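Local atomic coordinates of early 35 kDa protein (Autographa californica nucleopolyhedrovirus, PDB entry 1P35), a protein that inhibits caspases and so blocks the apoptosis that an infected insect host cell would otherwise undergo, and suppresses the host's antiviral RNA interference. Residues Y94-N106 with V151-V165. Residues are numbered along the deposited sequence; the frame is centred on the assembly and turned at random.
Sequences YFKDEHYSVSCQN and VCVLKPGFENGSNQV
Glu98 pairs with Gln164 in parallel, its N donating to Asn163 O (2.9 Å, 171° at the hydrogen) and its O receiving Val165 N, and Tyr100 N bonds Val165 O. Ser101 and Ser103 instead bind Val153 and Val151 reciprocally, as antiparallel pairs. Strand 98-106 thus changes partner at Tyr100, from strand 164-170 to strand 148-154. Where these two arms diverge, a water donates to His99 O and accepts from Lys155 N. Beyond the parallel end, Ser162 OG donates to Lys96 O (2.9 Å), and another water joins Phe95 O and Asp97 OD1 to Asn163 N. Here Lys96 N also bonds Asp86 OD1 of the second subunit.

Among the rings, Phe95 lies with one face over Gly161 CA, 3.9 Å from the ring centroid and almost on its normal, while Tyr94 CD1 lies against the opposite face. Val165 CG2 sits off-centre over the imidazole of His99, 3.4 Å from CD2. Tyr100, its CG anti to the carbonyl carbon (chi1 -71°), drops between the arms: CD2 meets Leu154 CB, CE1 meets Gln164 CB at 3.3 Å, and OH hydrogen-bonds Asn31.

Glu98 bends at chi2 (-74°), bringing OE2 to 3.1 Å from Phe158 CA; OE1 forms a salt bridge with Lys96 NZ of its own segment (3.3 Å), the hydrogen bond within it weak. Gln164 OE1, buried against Glu98 CB, has no polar partner.

Main-chain bonds, seven of the eight crossing, chiefly hold the contact; Tyr100 is wedged where the pairing switches, with Ile33 and Met44 also against it.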
ATOM      1  N   TYR A  94      -5.552  -6.324   6.754  1.00 52.21           N
ATOM      2  CA  TYR A  94      -5.719  -7.476   7.589  1.00 49.24           C
ATOM      3  C   TYR A  94      -6.646  -8.533   7.021  1.00 53.13           C
ATOM      4  O   TYR A  94      -6.411  -9.718   7.181  1.00 62.37           O
ATOM      5  CB  TYR A  94      -6.205  -7.024   8.964  1.00 50.70           C
ATOM      6  CG  TYR A  94      -6.805  -8.138   9.777  1.00 50.45           C
ATOM      7  CD1 TYR A  94      -8.150  -8.471   9.658  1.00 59.95           C
ATOM      8  CD2 TYR A  94      -6.006  -8.913  10.610  1.00 70.24           C
ATOM      9  CE1 TYR A  94      -8.689  -9.560  10.353  1.00 60.81           C
ATOM     10  CE2 TYR A  94      -6.529  -9.997  11.306  1.00 81.26           C
ATOM     11  CZ  TYR A  94      -7.862 -10.319  11.174  1.00 68.25           C
ATOM     12  OH  TYR A  94      -8.349 -11.415  11.849  1.00 71.78           O
ATOM     13  N   PHE A  95      -7.708  -8.113   6.361  1.00 50.26           N
ATOM     14  CA  PHE A  95      -8.635  -9.098   5.844  1.00 48.74           C
ATOM     15  C   PHE A  95      -8.139  -9.645   4.504  1.00 52.10           C
ATOM     16  O   PHE A  95      -7.821  -8.871   3.593  1.00 42.99           O
ATOM     17  CB  PHE A  95     -10.028  -8.485   5.674  1.00 43.92           C
ATOM     18  CG  PHE A  95     -10.613  -7.885   6.930  1.00 60.41           C
ATOM     19  CD1 PHE A  95     -11.310  -8.683   7.840  1.00 54.14           C
ATOM     20  CD2 PHE A  95     -10.604  -6.495   7.127  1.00 61.50           C
ATOM     21  CE1 PHE A  95     -12.012  -8.120   8.920  1.00 49.92           C
ATOM     22  CE2 PHE A  95     -11.304  -5.906   8.204  1.00 43.15           C
ATOM     23  CZ  PHE A  95     -12.014  -6.730   9.100  1.00 55.75           C
ATOM     24  N   LYS A  96      -8.060 -10.969   4.376  1.00 56.94           N
ATOM     25  CA  LYS A  96      -7.596 -11.524   3.110  1.00 61.26           C
ATOM     26  C   LYS A  96      -8.681 -11.428   2.039  1.00 53.12           C
ATOM     27  O   LYS A  96      -9.867 -11.485   2.342  1.00 35.17           O
ATOM     28  CB  LYS A  96      -7.192 -13.000   3.243  1.00 52.76           C
ATOM     29  CG  LYS A  96      -8.347 -13.965   3.545  1.00 55.89           C
ATOM     30  CD  LYS A  96      -7.881 -15.435   3.462  1.00 70.88           C
ATOM     31  CE  LYS A  96      -8.783 -16.368   4.290  1.00 82.21           C
ATOM     32  NZ  LYS A  96     -10.229 -16.285   3.947  1.00 71.89           N
ATOM     33  N   ASP A  97      -8.264 -11.269   0.793  1.00 30.14           N
ATOM     34  CA  ASP A  97      -9.219 -11.234  -0.308  1.00 22.95           C
ATOM     35  C   ASP A  97     -10.047 -12.517  -0.427  1.00 40.00           C
ATOM     36  O   ASP A  97      -9.519 -13.627  -0.252  1.00 48.86           O
ATOM     37  CB  ASP A  97      -8.492 -11.054  -1.649  1.00 32.46           C
ATOM     38  CG  ASP A  97      -7.681  -9.778  -1.719  1.00 41.93           C
ATOM     39  OD1 ASP A  97      -8.095  -8.761  -1.111  1.00 64.63           O
ATOM     40  OD2 ASP A  97      -6.635  -9.789  -2.407  1.00 65.14           O
ATOM     41  N   GLU A  98     -11.345 -12.373  -0.723  1.00 34.12           N
ATOM     42  CA  GLU A  98     -12.202 -13.540  -0.941  1.00 44.99           C
ATOM     43  C   GLU A  98     -12.339 -13.661  -2.472  1.00 48.09           C
ATOM     44  O   GLU A  98     -12.242 -12.665  -3.179  1.00 40.07           O
ATOM     45  CB  GLU A  98     -13.579 -13.365  -0.312  1.00 39.00           C
ATOM     46  CG  GLU A  98     -13.643 -13.368   1.194  1.00 65.70           C
ATOM     47  CD  GLU A  98     -13.464 -14.739   1.773  1.00 74.02           C
ATOM     48  OE1 GLU A  98     -12.367 -15.314   1.614  1.00 84.42           O
ATOM     49  OE2 GLU A  98     -14.425 -15.249   2.381  1.00 81.01           O
ATOM     50  N   HIS A  99     -12.553 -14.871  -2.982  1.00 43.94           N
ATOM     51  CA  HIS A  99     -12.690 -15.046  -4.411  1.00 42.76           C
ATOM     52  C   HIS A  99     -14.045 -15.560  -4.842  1.00 39.17           C
ATOM     53  O   HIS A  99     -14.570 -16.522  -4.272  1.00 48.49           O
ATOM     54  CB  HIS A  99     -11.603 -15.981  -4.930  1.00 40.22           C
ATOM     55  CG  HIS A  99     -10.221 -15.463  -4.692  1.00 46.32           C
ATOM     56  ND1 HIS A  99      -9.631 -15.455  -3.444  1.00 56.12           N
ATOM     57  CD2 HIS A  99      -9.324 -14.900  -5.534  1.00 45.30           C
ATOM     58  CE1 HIS A  99      -8.430 -14.915  -3.530  1.00 57.31           C
ATOM     59  NE2 HIS A  99      -8.218 -14.571  -4.788  1.00 55.31           N
ATOM     60  N   TYR A 100     -14.646 -14.880  -5.814  1.00 30.59           N
ATOM     61  CA  TYR A 100     -15.901 -15.360  -6.303  1.00 33.55           C
ATOM     62  C   TYR A 100     -15.590 -16.619  -7.131  1.00 43.19           C
ATOM     63  O   TYR A 100     -14.515 -16.737  -7.724  1.00 36.13           O
ATOM     64  CB  TYR A 100     -16.584 -14.374  -7.243  1.00 24.83           C
ATOM     65  CG  TYR A 100     -17.161 -13.101  -6.620  1.00 30.77           C
ATOM     66  CD1 TYR A 100     -16.380 -11.959  -6.431  1.00 30.72           C
ATOM     67  CD2 TYR A 100     -18.500 -13.023  -6.329  1.00 29.09           C
ATOM     68  CE1 TYR A 100     -16.946 -10.771  -5.976  1.00 37.48           C
ATOM     69  CE2 TYR A 100     -19.078 -11.844  -5.875  1.00 31.85           C
ATOM     70  CZ  TYR A 100     -18.309 -10.723  -5.702  1.00 28.86           C
ATOM     71  OH  TYR A 100     -18.918  -9.558  -5.269  1.00 50.37           O
ATOM     72  N   SER A 101     -16.552 -17.535  -7.152  1.00 47.74           N
ATOM     73  CA  SER A 101     -16.487 -18.748  -7.948  1.00 43.73           C
ATOM     74  C   SER A 101     -17.111 -18.316  -9.333  1.00 33.10           C
ATOM     75  O   SER A 101     -18.249 -17.865  -9.400  1.00 45.75           O
ATOM     76  CB  SER A 101     -17.324 -19.848  -7.248  1.00 26.63           C
ATOM     77  OG  SER A 101     -17.203 -21.078  -7.918  1.00 52.84           O
ATOM     78  N   VAL A 102     -16.343 -18.458 -10.408  1.00 34.53           N
ATOM     79  CA  VAL A 102     -16.753 -18.061 -11.754  1.00 26.49           C
ATOM     80  C   VAL A 102     -17.137 -19.177 -12.743  1.00 45.56           C
ATOM     81  O   VAL A 102     -16.413 -20.204 -12.890  1.00 36.81           O
ATOM     82  CB  VAL A 102     -15.599 -17.218 -12.423  1.00 29.98           C
ATOM     83  CG1 VAL A 102     -15.948 -16.813 -13.805  1.00 28.80           C
ATOM     84  CG2 VAL A 102     -15.294 -15.976 -11.536  1.00 42.99           C
ATOM     85  N   SER A 103     -18.272 -18.960 -13.406  1.00 30.00           N
ATOM     86  CA  SER A 103     -18.760 -19.838 -14.477  1.00 37.13           C
ATOM     87  C   SER A 103     -19.292 -18.907 -15.607  1.00 35.03           C
ATOM     88  O   SER A 103     -19.398 -17.689 -15.412  1.00 35.85           O
ATOM     89  CB  SER A 103     -19.853 -20.832 -13.983  1.00 32.53           C
ATOM     90  OG  SER A 103     -21.065 -20.199 -13.610  1.00 33.33           O
ATOM     91  N   CYS A 104     -19.595 -19.445 -16.784  1.00 40.85           N
ATOM     92  CA  CYS A 104     -20.028 -18.580 -17.893  1.00 38.07           C
ATOM     93  C   CYS A 104     -21.192 -19.183 -18.639  1.00 29.44           C
ATOM     94  O   CYS A 104     -21.220 -20.410 -18.877  1.00 35.40           O
ATOM     95  CB  CYS A 104     -18.851 -18.363 -18.874  1.00 31.57           C
ATOM     96  SG  CYS A 104     -19.146 -17.188 -20.239  1.00 35.98           S
ATOM     97  N   GLN A 105     -22.144 -18.316 -18.993  1.00 34.80           N
ATOM     98  CA  GLN A 105     -23.351 -18.678 -19.723  1.00 31.31           C
ATOM     99  C   GLN A 105     -23.458 -17.799 -20.955  1.00 37.48           C
ATOM    100  O   GLN A 105     -23.259 -16.563 -20.890  1.00 32.80           O
ATOM    101  CB  GLN A 105     -24.615 -18.456 -18.864  1.00 35.50           C
ATOM    102  CG  GLN A 105     -24.720 -19.384 -17.649  1.00 32.27           C
ATOM    103  CD  GLN A 105     -24.664 -20.844 -18.086  1.00 55.04           C
ATOM    104  OE1 GLN A 105     -24.346 -21.741 -17.305  1.00 35.02           O
ATOM    105  NE2 GLN A 105     -24.976 -21.079 -19.347  1.00 34.69           N
ATOM    106  N   ASN A 106     -23.713 -18.428 -22.093  1.00 39.10           N
ATOM    107  CA  ASN A 106     -23.911 -17.656 -23.293  1.00 39.16           C
ATOM    108  C   ASN A 106     -25.245 -16.903 -22.992  1.00 46.47           C
ATOM    109  O   ASN A 106     -26.205 -17.498 -22.435  1.00 36.06           O
ATOM    110  CB  ASN A 106     -24.073 -18.579 -24.502  1.00 41.59           C
ATOM    111  CG  ASN A 106     -24.290 -17.811 -25.790  1.00 52.26           C
ATOM    112  OD1 ASN A 106     -25.224 -17.006 -25.885  1.00 45.87           O
ATOM    113  ND2 ASN A 106     -23.420 -18.057 -26.803  1.00 44.47           N
ATOM    114  N   VAL A 151     -20.984 -15.491 -14.355  1.00 29.56           N
ATOM    115  CA  VAL A 151     -21.808 -15.796 -13.168  1.00 26.73           C
ATOM    116  C   VAL A 151     -20.820 -15.948 -12.019  1.00 36.46           C
ATOM    117  O   VAL A 151     -19.989 -16.855 -12.020  1.00 36.39           O
ATOM    118  CB  VAL A 151     -22.586 -17.111 -13.387  1.00 36.99           C
ATOM    119  CG1 VAL A 151     -23.396 -17.451 -12.148  1.00 36.95           C
ATOM    120  CG2 VAL A 151     -23.480 -17.004 -14.664  1.00 23.63           C
ATOM    121  N   CYS A 152     -20.888 -15.041 -11.056  1.00 29.78           N
ATOM    122  CA  CYS A 152     -19.936 -15.027  -9.954  1.00 32.11           C
ATOM    123  C   CYS A 152     -20.581 -15.390  -8.621  1.00 33.43           C
ATOM    124  O   CYS A 152     -21.516 -14.724  -8.203  1.00 27.02           O
ATOM    125  CB  CYS A 152     -19.315 -13.650  -9.946  1.00 33.74           C
ATOM    126  SG  CYS A 152     -18.768 -13.201 -11.707  1.00 25.22           S
ATOM    127  N   VAL A 153     -20.101 -16.449  -7.963  1.00 36.41           N
ATOM    128  CA  VAL A 153     -20.731 -16.882  -6.711  1.00 45.08           C
ATOM    129  C   VAL A 153     -19.856 -16.577  -5.516  1.00 40.57           C
ATOM    130  O   VAL A 153     -18.666 -16.812  -5.541  1.00 31.74           O
ATOM    131  CB  VAL A 153     -21.062 -18.408  -6.668  1.00 32.16           C
ATOM    132  CG1 VAL A 153     -21.799 -18.723  -5.358  1.00 21.91           C
ATOM    133  CG2 VAL A 153     -21.936 -18.826  -7.872  1.00 25.39           C
ATOM    134  N   LEU A 154     -20.453 -16.002  -4.479  1.00 36.00           N
ATOM    135  CA  LEU A 154     -19.698 -15.680  -3.296  1.00 36.68           C
ATOM    136  C   LEU A 154     -20.261 -16.493  -2.152  1.00 49.36           C
ATOM    137  O   LEU A 154     -21.398 -16.275  -1.750  1.00 31.28           O
ATOM    138  CB  LEU A 154     -19.813 -14.186  -2.984  1.00 31.76           C
ATOM    139  CG  LEU A 154     -18.923 -13.688  -1.839  1.00 49.08           C
ATOM    140  CD1 LEU A 154     -17.483 -13.953  -2.222  1.00 25.94           C
ATOM    141  CD2 LEU A 154     -19.128 -12.157  -1.598  1.00 35.77           C
ATOM    142  N   LYS A 155     -19.472 -17.448  -1.651  1.00 55.51           N
ATOM    143  CA  LYS A 155     -19.888 -18.273  -0.524  1.00 49.07           C
ATOM    144  C   LYS A 155     -20.214 -17.310   0.609  1.00 50.32           C
ATOM    145  O   LYS A 155     -19.512 -16.331   0.788  1.00 50.43           O
ATOM    146  CB  LYS A 155     -18.754 -19.229  -0.112  1.00 52.43           C
ATOM    147  CG  LYS A 155     -18.398 -20.307  -1.164  1.00 84.75           C
ATOM    148  CD  LYS A 155     -17.347 -21.345  -0.670  1.00 87.21           C
ATOM    149  CE  LYS A 155     -17.101 -22.465  -1.706  1.00 90.67           C
ATOM    150  NZ  LYS A 155     -16.149 -23.530  -1.238  1.00 86.92           N
ATOM    151  N   PRO A 156     -21.274 -17.581   1.388  1.00 54.79           N
ATOM    152  CA  PRO A 156     -21.813 -16.824   2.533  1.00 62.18           C
ATOM    153  C   PRO A 156     -21.012 -16.541   3.810  1.00 70.93           C
ATOM    154  O   PRO A 156     -21.316 -15.567   4.534  1.00 76.02           O
ATOM    155  CB  PRO A 156     -23.097 -17.580   2.858  1.00 56.67           C
ATOM    156  CG  PRO A 156     -22.713 -18.975   2.531  1.00 47.55           C
ATOM    157  CD  PRO A 156     -22.135 -18.750   1.149  1.00 54.47           C
ATOM    158  N   GLY A 157     -20.025 -17.372   4.125  1.00 44.87           N
ATOM    159  CA  GLY A 157     -19.281 -17.099   5.341  1.00 48.36           C
ATOM    160  C   GLY A 157     -18.226 -15.999   5.280  1.00 57.75           C
ATOM    161  O   GLY A 157     -17.621 -15.713   6.303  1.00 69.81           O
ATOM    162  N   PHE A 158     -18.012 -15.376   4.117  1.00 58.61           N
ATOM    163  CA  PHE A 158     -16.979 -14.332   3.939  1.00 49.86           C
ATOM    164  C   PHE A 158     -16.895 -13.282   5.047  1.00 51.21           C
ATOM    165  O   PHE A 158     -17.876 -12.976   5.730  1.00 50.74           O
ATOM    166  CB  PHE A 158     -17.160 -13.624   2.573  1.00 51.13           C
ATOM    167  CG  PHE A 158     -18.336 -12.660   2.511  1.00 41.17           C
ATOM    168  CD1 PHE A 158     -19.610 -13.103   2.180  1.00 38.80           C
ATOM    169  CD2 PHE A 158     -18.162 -11.316   2.805  1.00 45.98           C
ATOM    170  CE1 PHE A 158     -20.685 -12.231   2.141  1.00 52.53           C
ATOM    171  CE2 PHE A 158     -19.255 -10.422   2.766  1.00 42.07           C
ATOM    172  CZ  PHE A 158     -20.503 -10.880   2.438  1.00 38.97           C
ATOM    173  N   GLU A 159     -15.712 -12.714   5.222  1.00 51.12           N
ATOM    174  CA  GLU A 159     -15.567 -11.697   6.239  1.00 49.81           C
ATOM    175  C   GLU A 159     -15.909 -10.285   5.718  1.00 63.17           C
ATOM    176  O   GLU A 159     -15.347  -9.795   4.723  1.00 73.17           O
ATOM    177  CB  GLU A 159     -14.155 -11.752   6.821  1.00 60.72           C
ATOM    178  CG  GLU A 159     -14.132 -12.086   8.306  1.00 68.52           C
ATOM    179  CD  GLU A 159     -14.869 -11.037   9.152  1.00100.00           C
ATOM    180  OE1 GLU A 159     -15.378 -10.038   8.576  1.00100.00           O
ATOM    181  OE2 GLU A 159     -14.937 -11.209  10.396  1.00100.00           O
ATOM    182  N   ASN A 160     -16.861  -9.665   6.405  1.00 60.21           N
ATOM    183  CA  ASN A 160     -17.355  -8.318   6.128  1.00 51.80           C
ATOM    184  C   ASN A 160     -16.326  -7.365   5.489  1.00 58.26           C
ATOM    185  O   ASN A 160     -16.494  -6.880   4.367  1.00 67.54           O
ATOM    186  CB  ASN A 160     -17.837  -7.714   7.450  1.00 58.11           C
ATOM    187  CG  ASN A 160     -18.921  -6.668   7.258  1.00 74.11           C
ATOM    188  OD1 ASN A 160     -19.983  -6.935   6.687  1.00 51.69           O
ATOM    189  ND2 ASN A 160     -18.667  -5.476   7.752  1.00 93.24           N
ATOM    190  N   GLY A 161     -15.253  -7.096   6.214  1.00 43.80           N
ATOM    191  CA  GLY A 161     -14.254  -6.189   5.697  1.00 37.13           C
ATOM    192  C   GLY A 161     -13.361  -6.612   4.546  1.00 44.88           C
ATOM    193  O   GLY A 161     -12.466  -5.870   4.205  1.00 37.25           O
ATOM    194  N   SER A 162     -13.580  -7.780   3.958  1.00 42.78           N
ATOM    195  CA  SER A 162     -12.796  -8.236   2.818  1.00 41.05           C
ATOM    196  C   SER A 162     -13.152  -7.639   1.447  1.00 34.12           C
ATOM    197  O   SER A 162     -14.294  -7.261   1.222  1.00 57.59           O
ATOM    198  CB  SER A 162     -12.957  -9.769   2.634  1.00 34.85           C
ATOM    199  OG  SER A 162     -12.284 -10.506   3.619  1.00 53.06           O
ATOM    200  N   ASN A 163     -12.159  -7.577   0.548  1.00 29.98           N
ATOM    201  CA  ASN A 163     -12.421  -7.241  -0.848  1.00 33.67           C
ATOM    202  C   ASN A 163     -12.812  -8.604  -1.430  1.00 41.05           C
ATOM    203  O   ASN A 163     -12.199  -9.647  -1.043  1.00 32.74           O
ATOM    204  CB  ASN A 163     -11.171  -6.777  -1.595  1.00 36.01           C
ATOM    205  CG  ASN A 163     -10.798  -5.328  -1.281  1.00 40.88           C
ATOM    206  OD1 ASN A 163     -11.601  -4.418  -1.432  1.00 48.76           O
ATOM    207  ND2 ASN A 163      -9.571  -5.128  -0.859  1.00 42.03           N
ATOM    208  N   GLN A 164     -13.823  -8.619  -2.316  1.00 39.15           N
ATOM    209  CA  GLN A 164     -14.268  -9.851  -2.964  1.00 26.91           C
ATOM    210  C   GLN A 164     -13.688  -9.686  -4.349  1.00 28.60           C
ATOM    211  O   GLN A 164     -13.962  -8.685  -4.993  1.00 27.78           O
ATOM    212  CB  GLN A 164     -15.778  -9.952  -3.047  1.00 23.12           C
ATOM    213  CG  GLN A 164     -16.516  -9.403  -1.834  1.00 29.08           C
ATOM    214  CD  GLN A 164     -16.026  -9.977  -0.557  1.00 54.96           C
ATOM    215  OE1 GLN A 164     -15.513 -11.101  -0.526  1.00 60.13           O
ATOM    216  NE2 GLN A 164     -16.195  -9.226   0.527  1.00 52.28           N
ATOM    217  N   VAL A 165     -12.901 -10.659  -4.823  1.00 25.17           N
ATOM    218  CA  VAL A 165     -12.214 -10.477  -6.090  1.00 20.63           C
ATOM    219  C   VAL A 165     -12.381 -11.617  -7.099  1.00 32.18           C
ATOM    220  O   VAL A 165     -12.828 -12.723  -6.757  1.00 34.09           O
ATOM    221  CB  VAL A 165     -10.702 -10.219  -5.806  1.00 23.26           C
ATOM    222  CG1 VAL A 165     -10.549  -9.218  -4.633  1.00 27.66           C
ATOM    223  CG2 VAL A 165     -10.000 -11.539  -5.361  1.00 29.76           C
TER
HETATM  224  O   HOH W   1      -9.381  -8.206   1.388  1.00 43.85           O
HETATM  225  O   HOH W   2     -16.639 -17.831  -2.991  1.00 35.08           O
HETATM  226  O   HOH W   3     -20.534 -19.648 -11.014  1.00 30.48           O